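Local coordinates for protein LBCATS-a (Synthetic construct, PDB 5EY5) that binds sn-glycerol-3-phosphate and, as a tryptophan synthase alpha chain, probably cleaves indole-3-glycerol phosphate into indole and glyceraldehyde 3-phosphate, at residues L19-T24 / A43-I48; K80-V85 / K116-A121; S215-A220 / V257-E262. All blocks are in the same frame, centred on the assembly; numbering follows the deposited sequence.

Contact 1. Residues L19-T24 / A43-I48; sequences LIPFIT and AGADII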
loop_
_atom_site.group_PDB
_atom_site.type_symbol
_atom_site.label_atom_id
_atom_site.label_comp_id
_atom_site.label_asym_id
_atom_site.label_seq_id
_atom_site.Cartn_x
_atom_site.Cartn_y
_atom_site.Cartn_z
ATOM N N LEU A 19 27.457 -41.634 -31.576
ATOM C CA LEU A 19 27.500 -40.188 -31.416
ATOM C C LEU A 19 26.141 -39.630 -31.819
ATOM O O LEU A 19 25.676 -39.868 -32.940
ATOM C CB LEU A 19 28.599 -39.564 -32.271
ATOM C CG LEU A 19 28.525 -38.038 -32.416
ATOM C CD1 LEU A 19 28.755 -37.390 -31.071
ATOM C CD2 LEU A 19 29.561 -37.556 -33.431
ATOM N N ILE A 20 25.505 -38.907 -30.910
ATOM C CA ILE A 20 24.125 -38.479 -31.118
ATOM C C ILE A 20 24.077 -36.967 -30.993
ATOM O O ILE A 20 23.931 -36.458 -29.877
ATOM C CB ILE A 20 23.179 -39.145 -30.109
ATOM C CG1 ILE A 20 23.332 -40.676 -30.145
ATOM C CG2 ILE A 20 21.745 -38.680 -30.330
ATOM C CD1 ILE A 20 22.890 -41.375 -28.865
ATOM N N PRO A 21 24.208 -36.212 -32.084
ATOM C CA PRO A 21 24.097 -34.752 -31.968
ATOM C C PRO A 21 22.649 -34.315 -31.794
ATOM O O PRO A 21 21.722 -34.931 -32.333
ATOM C CB PRO A 21 24.683 -34.236 -33.292
ATOM C CG PRO A 21 24.579 -35.377 -34.249
ATOM C CD PRO A 21 24.686 -36.635 -33.418
ATOM N N PHE A 22 22.462 -33.240 -31.025
ATOM C CA PHE A 22 21.176 -32.548 -30.937
ATOM C C PHE A 22 21.298 -31.158 -31.551
ATOM O O PHE A 22 22.191 -30.395 -31.168
ATOM C CB PHE A 22 20.723 -32.415 -29.478
ATOM C CG PHE A 22 19.619 -31.409 -29.282
ATOM C CD1 PHE A 22 18.300 -31.819 -29.217
ATOM C CD2 PHE A 22 19.899 -30.050 -29.173
ATOM C CE1 PHE A 22 17.280 -30.895 -29.042
ATOM C CE2 PHE A 22 18.898 -29.137 -29.019
ATOM C CZ PHE A 22 17.583 -29.547 -28.947
ATOM N N ILE A 23 20.391 -30.809 -32.475
ATOM C CA ILE A 23 20.194 -29.417 -32.862
ATOM C C ILE A 23 18.720 -29.060 -32.746
ATOM O O ILE A 23 17.840 -29.915 -32.834
ATOM C CB ILE A 23 20.681 -29.099 -34.297
ATOM C CG1 ILE A 23 19.956 -29.998 -35.308
ATOM C CG2 ILE A 23 22.202 -29.193 -34.382
ATOM C CD1 ILE A 23 20.272 -29.646 -36.740
ATOM N N THR A 24 18.459 -27.767 -32.566
ATOM C CA THR A 24 17.089 -27.264 -32.590
ATOM C C THR A 24 16.634 -27.097 -34.033
ATOM O O THR A 24 17.298 -26.427 -34.823
ATOM C CB THR A 24 16.995 -25.927 -31.851
ATOM O OG1 THR A 24 17.272 -26.121 -30.459
ATOM C CG2 THR A 24 15.590 -25.300 -32.016
ATOM N N ALA A 43 29.461 -36.218 -41.134
ATOM C CA ALA A 43 30.461 -36.137 -40.082
ATOM C C ALA A 43 30.462 -37.355 -39.164
ATOM O O ALA A 43 31.277 -37.406 -38.239
ATOM C CB ALA A 43 30.251 -34.866 -39.254
ATOM N N GLY A 44 29.586 -38.332 -39.398
ATOM C CA GLY A 44 29.606 -39.585 -38.668
ATOM C C GLY A 44 28.509 -39.757 -37.635
ATOM O O GLY A 44 28.482 -40.794 -36.962
ATOM N N ALA A 45 27.607 -38.790 -37.480
ATOM C CA ALA A 45 26.532 -38.934 -36.509
ATOM C C ALA A 45 25.758 -40.219 -36.767
ATOM O O ALA A 45 25.496 -40.593 -37.915
ATOM C CB ALA A 45 25.594 -37.733 -36.566
ATOM N N ASP A 46 25.397 -40.903 -35.687
ATOM C CA ASP A 46 24.710 -42.181 -35.808
ATOM C C ASP A 46 23.218 -42.046 -35.636
ATOM O O ASP A 46 22.455 -42.798 -36.248
ATOM C CB ASP A 46 25.240 -43.170 -34.773
ATOM C CG ASP A 46 26.707 -43.468 -34.960
ATOM O OD1 ASP A 46 27.029 -44.258 -35.870
ATOM O OD2 ASP A 46 27.530 -42.914 -34.196
ATOM N N ILE A 47 22.806 -41.114 -34.791
ATOM C CA ILE A 47 21.414 -40.775 -34.562
ATOM C C ILE A 47 21.385 -39.269 -34.420
ATOM O O ILE A 47 22.318 -38.678 -33.868
ATOM C CB ILE A 47 20.846 -41.437 -33.292
ATOM C CG1 ILE A 47 20.954 -42.967 -33.382
ATOM C CG2 ILE A 47 19.407 -40.942 -33.038
ATOM C CD1 ILE A 47 20.757 -43.692 -32.039
ATOM N N ILE A 48 20.336 -38.643 -34.935
ATOM C CA ILE A 48 20.207 -37.197 -34.874
ATOM C C ILE A 48 18.969 -36.871 -34.068
ATOM O O ILE A 48 17.871 -37.360 -34.380
ATOM C CB ILE A 48 20.143 -36.563 -36.269
ATOM C CG1 ILE A 48 21.512 -36.670 -36.936
ATOM C CG2 ILE A 48 19.660 -35.111 -36.146
ATOM C CD1 ILE A 48 21.493 -36.402 -38.404
#

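Contact 2. Residues K80-V85 / K116-A121; sequences KVFEMV and KECAEA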
loop_
_atom_site.group_PDB
_atom_site.type_symbol
_atom_site.label_atom_id
_atom_site.label_comp_id
_atom_site.label_asym_id
_atom_site.label_seq_id
_atom_site.Cartn_x
_atom_site.Cartn_y
_atom_site.Cartn_z
ATOM N N LYS A 80 6.066 -28.143 -40.108
ATOM C CA LYS A 80 7.202 -27.747 -40.942
ATOM C C LYS A 80 8.418 -28.645 -40.708
ATOM O O LYS A 80 9.179 -28.924 -41.639
ATOM C CB LYS A 80 7.558 -26.281 -40.680
ATOM C CG LYS A 80 6.627 -25.282 -41.371
ATOM C CD LYS A 80 6.862 -23.859 -40.878
ATOM C CE LYS A 80 5.853 -22.890 -41.466
ATOM N NZ LYS A 80 5.911 -21.551 -40.806
ATOM N N VAL A 81 8.631 -29.097 -39.479
ATOM C CA VAL A 81 9.742 -30.015 -39.245
ATOM C C VAL A 81 9.438 -31.374 -39.873
ATOM O O VAL A 81 10.326 -32.016 -40.452
ATOM C CB VAL A 81 10.044 -30.111 -37.737
ATOM C CG1 VAL A 81 11.386 -30.859 -37.487
ATOM C CG2 VAL A 81 10.106 -28.702 -37.138
ATOM N N PHE A 82 8.170 -31.808 -39.813
ATOM C CA PHE A 82 7.745 -33.014 -40.526
ATOM C C PHE A 82 8.062 -32.930 -42.016
ATOM O O PHE A 82 8.566 -33.890 -42.612
ATOM C CB PHE A 82 6.249 -33.242 -40.317
ATOM C CG PHE A 82 5.905 -33.883 -38.998
ATOM C CD1 PHE A 82 6.653 -34.941 -38.507
ATOM C CD2 PHE A 82 4.821 -33.437 -38.262
ATOM C CE1 PHE A 82 6.327 -35.532 -37.298
ATOM C CE2 PHE A 82 4.491 -34.033 -37.052
ATOM C CZ PHE A 82 5.243 -35.069 -36.568
ATOM N N GLU A 83 7.738 -31.800 -42.653
ATOM C CA GLU A 83 8.026 -31.668 -44.076
ATOM C C GLU A 83 9.526 -31.707 -44.332
ATOM O O GLU A 83 9.980 -32.271 -45.334
ATOM C CB GLU A 83 7.415 -30.381 -44.629
ATOM N N MET A 84 10.312 -31.102 -43.443
ATOM C CA MET A 84 11.761 -31.179 -43.573
ATOM C C MET A 84 12.244 -32.617 -43.433
ATOM O O MET A 84 13.106 -33.065 -44.198
ATOM C CB MET A 84 12.432 -30.280 -42.532
ATOM C CG MET A 84 13.905 -30.019 -42.804
ATOM S SD MET A 84 14.863 -30.074 -41.285
ATOM C CE MET A 84 14.913 -31.844 -41.045
ATOM N N VAL A 85 11.693 -33.365 -42.470
ATOM C CA VAL A 85 12.066 -34.776 -42.341
ATOM C C VAL A 85 11.679 -35.555 -43.592
ATOM O O VAL A 85 12.403 -36.465 -44.025
ATOM C CB VAL A 85 11.441 -35.384 -41.063
ATOM C CG1 VAL A 85 11.735 -36.886 -40.971
ATOM C CG2 VAL A 85 11.976 -34.673 -39.845
ATOM N N LYS A 116 1.228 -40.967 -35.590
ATOM C CA LYS A 116 0.974 -41.416 -36.959
ATOM C C LYS A 116 1.793 -40.603 -37.960
ATOM O O LYS A 116 2.407 -41.163 -38.874
ATOM C CB LYS A 116 -0.519 -41.327 -37.282
ATOM C CG LYS A 116 -0.903 -41.941 -38.625
ATOM C CD LYS A 116 -2.332 -41.588 -39.032
ATOM C CE LYS A 116 -2.679 -42.174 -40.397
ATOM N NZ LYS A 116 -4.020 -41.738 -40.887
ATOM N N GLU A 117 1.818 -39.280 -37.802
ATOM C CA GLU A 117 2.635 -38.457 -38.684
ATOM C C GLU A 117 4.122 -38.751 -38.502
ATOM O O GLU A 117 4.891 -38.670 -39.470
ATOM C CB GLU A 117 2.351 -36.976 -38.445
ATOM C CG GLU A 117 3.231 -36.042 -39.250
ATOM C CD GLU A 117 2.742 -35.850 -40.680
ATOM O OE1 GLU A 117 2.635 -34.683 -41.117
ATOM O OE2 GLU A 117 2.460 -36.859 -41.362
ATOM N N CYS A 118 4.547 -39.099 -37.284
ATOM C CA CYS A 118 5.932 -39.518 -37.090
ATOM C C CYS A 118 6.264 -40.708 -37.971
ATOM O O CYS A 118 7.285 -40.714 -38.666
ATOM C CB CYS A 118 6.195 -39.866 -35.624
ATOM S SG CYS A 118 6.481 -38.438 -34.583
ATOM N N ALA A 119 5.405 -41.733 -37.949
ATOM C CA ALA A 119 5.684 -42.952 -38.695
ATOM C C ALA A 119 5.651 -42.703 -40.192
ATOM O O ALA A 119 6.425 -43.310 -40.936
ATOM C CB ALA A 119 4.690 -44.048 -38.311
ATOM N N GLU A 120 4.786 -41.804 -40.652
ATOM C CA GLU A 120 4.691 -41.591 -42.091
ATOM C C GLU A 120 5.816 -40.697 -42.598
ATOM O O GLU A 120 6.315 -40.890 -43.712
ATOM C CB GLU A 120 3.325 -41.005 -42.453
ATOM C CG GLU A 120 2.159 -41.796 -41.893
ATOM C CD GLU A 120 0.838 -41.399 -42.515
ATOM O OE1 GLU A 120 0.254 -42.223 -43.250
ATOM O OE2 GLU A 120 0.392 -40.258 -42.277
ATOM N N ALA A 121 6.222 -39.713 -41.802
ATOM C CA ALA A 121 7.315 -38.841 -42.220
ATOM C C ALA A 121 8.669 -39.537 -42.125
ATOM O O ALA A 121 9.553 -39.285 -42.951
ATOM C CB ALA A 121 7.321 -37.566 -41.387
#

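Contact 3. Residues S215-A220 / V257-E262; sequences STPEQA and VRELRE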
loop_
_atom_site.group_PDB
_atom_site.type_symbol
_atom_site.label_atom_id
_atom_site.label_comp_id
_atom_site.label_asym_id
_atom_site.label_seq_id
_atom_site.Cartn_x
_atom_site.Cartn_y
_atom_site.Cartn_z
ATOM N N SER A 215 30.662 -30.993 -23.608
ATOM C CA SER A 215 30.949 -29.832 -24.437
ATOM C C SER A 215 32.250 -29.896 -25.236
ATOM O O SER A 215 32.451 -29.046 -26.112
ATOM C CB SER A 215 30.965 -28.560 -23.573
ATOM O OG SER A 215 31.181 -28.876 -22.209
ATOM N N THR A 216 33.130 -30.850 -24.974
ATOM C CA THR A 216 34.426 -30.914 -25.633
ATOM C C THR A 216 34.723 -32.340 -26.062
ATOM O O THR A 216 34.204 -33.298 -25.474
ATOM C CB THR A 216 35.553 -30.427 -24.710
ATOM O OG1 THR A 216 35.697 -31.351 -23.624
ATOM C CG2 THR A 216 35.246 -29.039 -24.156
ATOM N N PRO A 217 35.572 -32.519 -27.079
ATOM C CA PRO A 217 35.989 -33.880 -27.443
ATOM C C PRO A 217 36.560 -34.676 -26.275
ATOM O O PRO A 217 36.267 -35.871 -26.159
ATOM C CB PRO A 217 37.033 -33.641 -28.547
ATOM C CG PRO A 217 37.356 -32.189 -28.493
ATOM C CD PRO A 217 36.129 -31.516 -28.000
ATOM N N GLU A 218 37.363 -34.059 -25.403
ATOM C CA GLU A 218 37.915 -34.803 -24.272
ATOM C C GLU A 218 36.806 -35.355 -23.380
ATOM O O GLU A 218 36.876 -36.503 -22.925
ATOM C CB GLU A 218 38.869 -33.918 -23.466
ATOM N N GLN A 219 35.765 -34.561 -23.131
ATOM C CA GLN A 219 34.638 -35.049 -22.342
ATOM C C GLN A 219 33.865 -36.125 -23.086
ATOM O O GLN A 219 33.420 -37.105 -22.482
ATOM C CB GLN A 219 33.707 -33.892 -21.979
ATOM C CG GLN A 219 34.292 -32.933 -20.982
ATOM C CD GLN A 219 33.341 -31.791 -20.665
ATOM O OE1 GLN A 219 32.360 -31.575 -21.379
ATOM N NE2 GLN A 219 33.625 -31.058 -19.592
ATOM N N ALA A 220 33.658 -35.942 -24.395
ATOM C CA ALA A 220 32.953 -36.957 -25.165
ATOM C C ALA A 220 33.687 -38.286 -25.105
ATOM O O ALA A 220 33.058 -39.350 -25.010
ATOM C CB ALA A 220 32.785 -36.493 -26.609
ATOM N N VAL A 257 31.910 -31.448 -35.012
ATOM C CA VAL A 257 31.362 -32.788 -34.884
ATOM C C VAL A 257 32.328 -33.835 -35.413
ATOM O O VAL A 257 32.271 -34.995 -35.002
ATOM C CB VAL A 257 29.992 -32.846 -35.574
ATOM C CG1 VAL A 257 29.498 -34.287 -35.703
ATOM C CG2 VAL A 257 28.992 -32.009 -34.776
ATOM N N ARG A 258 33.238 -33.459 -36.304
ATOM C CA ARG A 258 34.265 -34.410 -36.701
ATOM C C ARG A 258 35.239 -34.664 -35.551
ATOM O O ARG A 258 35.690 -35.800 -35.349
ATOM C CB ARG A 258 34.989 -33.905 -37.949
ATOM N N GLU A 259 35.567 -33.621 -34.781
ATOM C CA GLU A 259 36.351 -33.816 -33.564
ATOM C C GLU A 259 35.620 -34.742 -32.605
ATOM O O GLU A 259 36.216 -35.654 -32.022
ATOM C CB GLU A 259 36.624 -32.481 -32.877
ATOM C CG GLU A 259 37.334 -31.441 -33.705
ATOM C CD GLU A 259 37.393 -30.102 -32.986
ATOM O OE1 GLU A 259 37.216 -29.054 -33.649
ATOM O OE2 GLU A 259 37.599 -30.101 -31.750
ATOM N N LEU A 260 34.320 -34.507 -32.421
ATOM C CA LEU A 260 33.542 -35.356 -31.530
ATOM C C LEU A 260 33.532 -36.788 -32.027
ATOM O O LEU A 260 33.578 -37.733 -31.229
ATOM C CB LEU A 260 32.109 -34.829 -31.410
ATOM C CG LEU A 260 31.853 -33.403 -30.925
ATOM C CD1 LEU A 260 30.361 -33.065 -31.018
ATOM C CD2 LEU A 260 32.386 -33.200 -29.512
ATOM N N ARG A 261 33.462 -36.975 -33.346
ATOM C CA ARG A 261 33.406 -38.327 -33.901
ATOM C C ARG A 261 34.714 -39.074 -33.665
ATOM O O ARG A 261 34.713 -40.260 -33.307
ATOM C CB ARG A 261 33.072 -38.252 -35.399
ATOM C CG ARG A 261 33.105 -39.582 -36.166
ATOM C CD ARG A 261 31.883 -40.461 -35.875
ATOM N NE ARG A 261 31.977 -41.150 -34.586
ATOM C CZ ARG A 261 31.037 -41.951 -34.091
ATOM N NH1 ARG A 261 29.914 -42.166 -34.770
ATOM N NH2 ARG A 261 31.205 -42.523 -32.905
ATOM N N GLU A 262 35.851 -38.401 -33.873
ATOM C CA GLU A 262 37.130 -39.036 -33.568
ATOM C C GLU A 262 37.244 -39.348 -32.084
ATOM O O GLU A 262 37.939 -40.296 -31.700
ATOM C CB GLU A 262 38.292 -38.143 -34.014
#

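Contact 1. Residues L19-T24 / A43-I48
The carboxylate of Asp46 meets Leu19 through one oxygen: the backbone N-H of Leu19 reaches the anti lone pair of OD2, on the side away from OD1, with N and OD2 2.9 Å apart and an angle of 169° at the hydrogen. The methyl of Ala45 presses on CG and CD of the Pro21 ring, its CB 3.5 Å from both, a tight fit. Asp46 also gives its own N-H to Leu19 O, arriving nearly along the C=O axis at 2.9 Å from N to O. With Asp46 CG beside its backbone N (chi1 -62°), carboxylate and amide face the same residue, and both polar backbone atoms of Leu19 are gripped by Asp46. OD2 is shared with Arg261 of helix 249-263 in a salt bridge. With an alanine here, Leu19 N would probably lose its acceptor and the guanidinium of Arg261 its charged mate. Farther along, Ile47 O takes a CA-H contact from Ile20 at 3.3 Å from CA to O and lies 3.2 Å from Pro21 CD; proline has no N-H to give it. Ile47 N is buried without a partner. The side chains of Ile20 and Ile47 run side by side, Ile20 CG1 standing 4.1 Å from Ile47 CB. Ordinary strand pairing begins just beyond, where Pro21 and Ile23 share backbone bonds with Glu49, a residue of the glycerol phosphate pocket. Gly44, with positive phi, ends helix 30-42 in a Schellman motif and turns the chain toward the next strand. The whole is the first beta-alpha-beta crossover of a TIM barrel, joining neighbouring parallel strands 18-24 and 48-51.

Contact 2. Residues K80-V85 / K116-A121
Phe82 projects from helix 78-91 toward Glu117, Cys118 and Ala121 of helix 111-121, two neighbours in the outer helical layer of the TIM barrel. The short axes run nearly parallel, 24° apart, and approach to 9.8 Å, with the Phe82 ring lying between them. Glu117 CG is modelled over the centre of one ring face, too close for its exact placing to be trusted. The glutamate starts with CG anti to its backbone N (chi1 176°) and bends at chi2, and its carboxylate plane stands at 68° to the ring. The carboxylate ends beside the CD2 and CB side of Phe82, where OE1 has a long, weak ion pair with Arg86 of the same helix as Phe82. Cys118 comes from another direction: its SG sits at the ring edge, in plane, 5.2 Å from the centroid, a sulfur-aromatic contact made through the CE1 and CZ side. Ala121 approaches obliquely, with its CB 4.0 Å from Phe82 CD1. Toward the barrel wall, the Phe82 ring meets that of Phe99 on strand 97-100, so this residue ties both helices to the sheet they cover. Val85, one turn on, also rests on Phe99, and its CG1 methyl ends 3.8 Å from the carbonyl oxygen of Ala121, the last residue of its helix.

Contact 3. Residues S215-A220 / V257-E262
Leu260 reaches from helix 249-263 to the start of helix 217-224. Its CB stays back, 5.1 Å from Ala220 CB, and CG, placed beside the backbone N (chi1 -58°), carries the branch toward the other helix. Of the two methyls, CD2 does the touching: it lies 4.1 Å from Pro217 N and 4.4 Å from Ala220 CB, and also comes near Pro217 CD and the carbonyl carbon of Thr216. One methyl is therefore seated against the first turn of the helix, in loose van der Waals contact. Pro217 has a second neighbour in Glu259. The two side chains lie alongside each other and point the same way, the extended glutamate bringing OE2 to 3.9 Å from Pro217 CG on the more open side.

The turn that receives Leu260 is itself firmly built. Thr216 is the N-cap, its OG1 accepting the N-H of Gln219 at 3.2 Å from N to OG1, and Pro217 follows in the first turn, where a missing N-H costs no helical bond. Gln219 reaches back with its amide oxygen: Ser215 N meets Gln219 OE1 at 2.9 Å, almost head-on to the carbonyl and straight at the hydrogen (173°). Gln219 NE2 in turn binds the backbone oxygen of Arg186, a residue of the glycerol phosphate pocket. Helix 217-224 follows strand 208-211, and helix 249-263 is the last of the TIM-barrel chain. On another side of this last helix, Val257 and Arg261 pack on Leu19 of strand 18-24, while Ala220 also touches Val264, just past the end of helix 249-263.

Contacts 1 and 2 are buried, contact 3 only partly so. Contact 1 lies nearest the centre of the chain, where two hydrogen bonds, one to a carboxylate and one between backbones, join strand 18-24 to the loop before strand 48-51; contacts 2 and 3 join helices of the outer layer through side chains, an aromatic ring in one and an aliphatic methyl in the other. Contacts 1 and 3 touch: Arg261 NH1 forms a salt bridge with Asp46 OD2 at 2.6 Å and probably a hydrogen bond with Gly44 O, so the final helix is clamped to the first crossover. Contact 2 touches neither and lies across the chain's centre from contact 3, their centres about 30 Å apart.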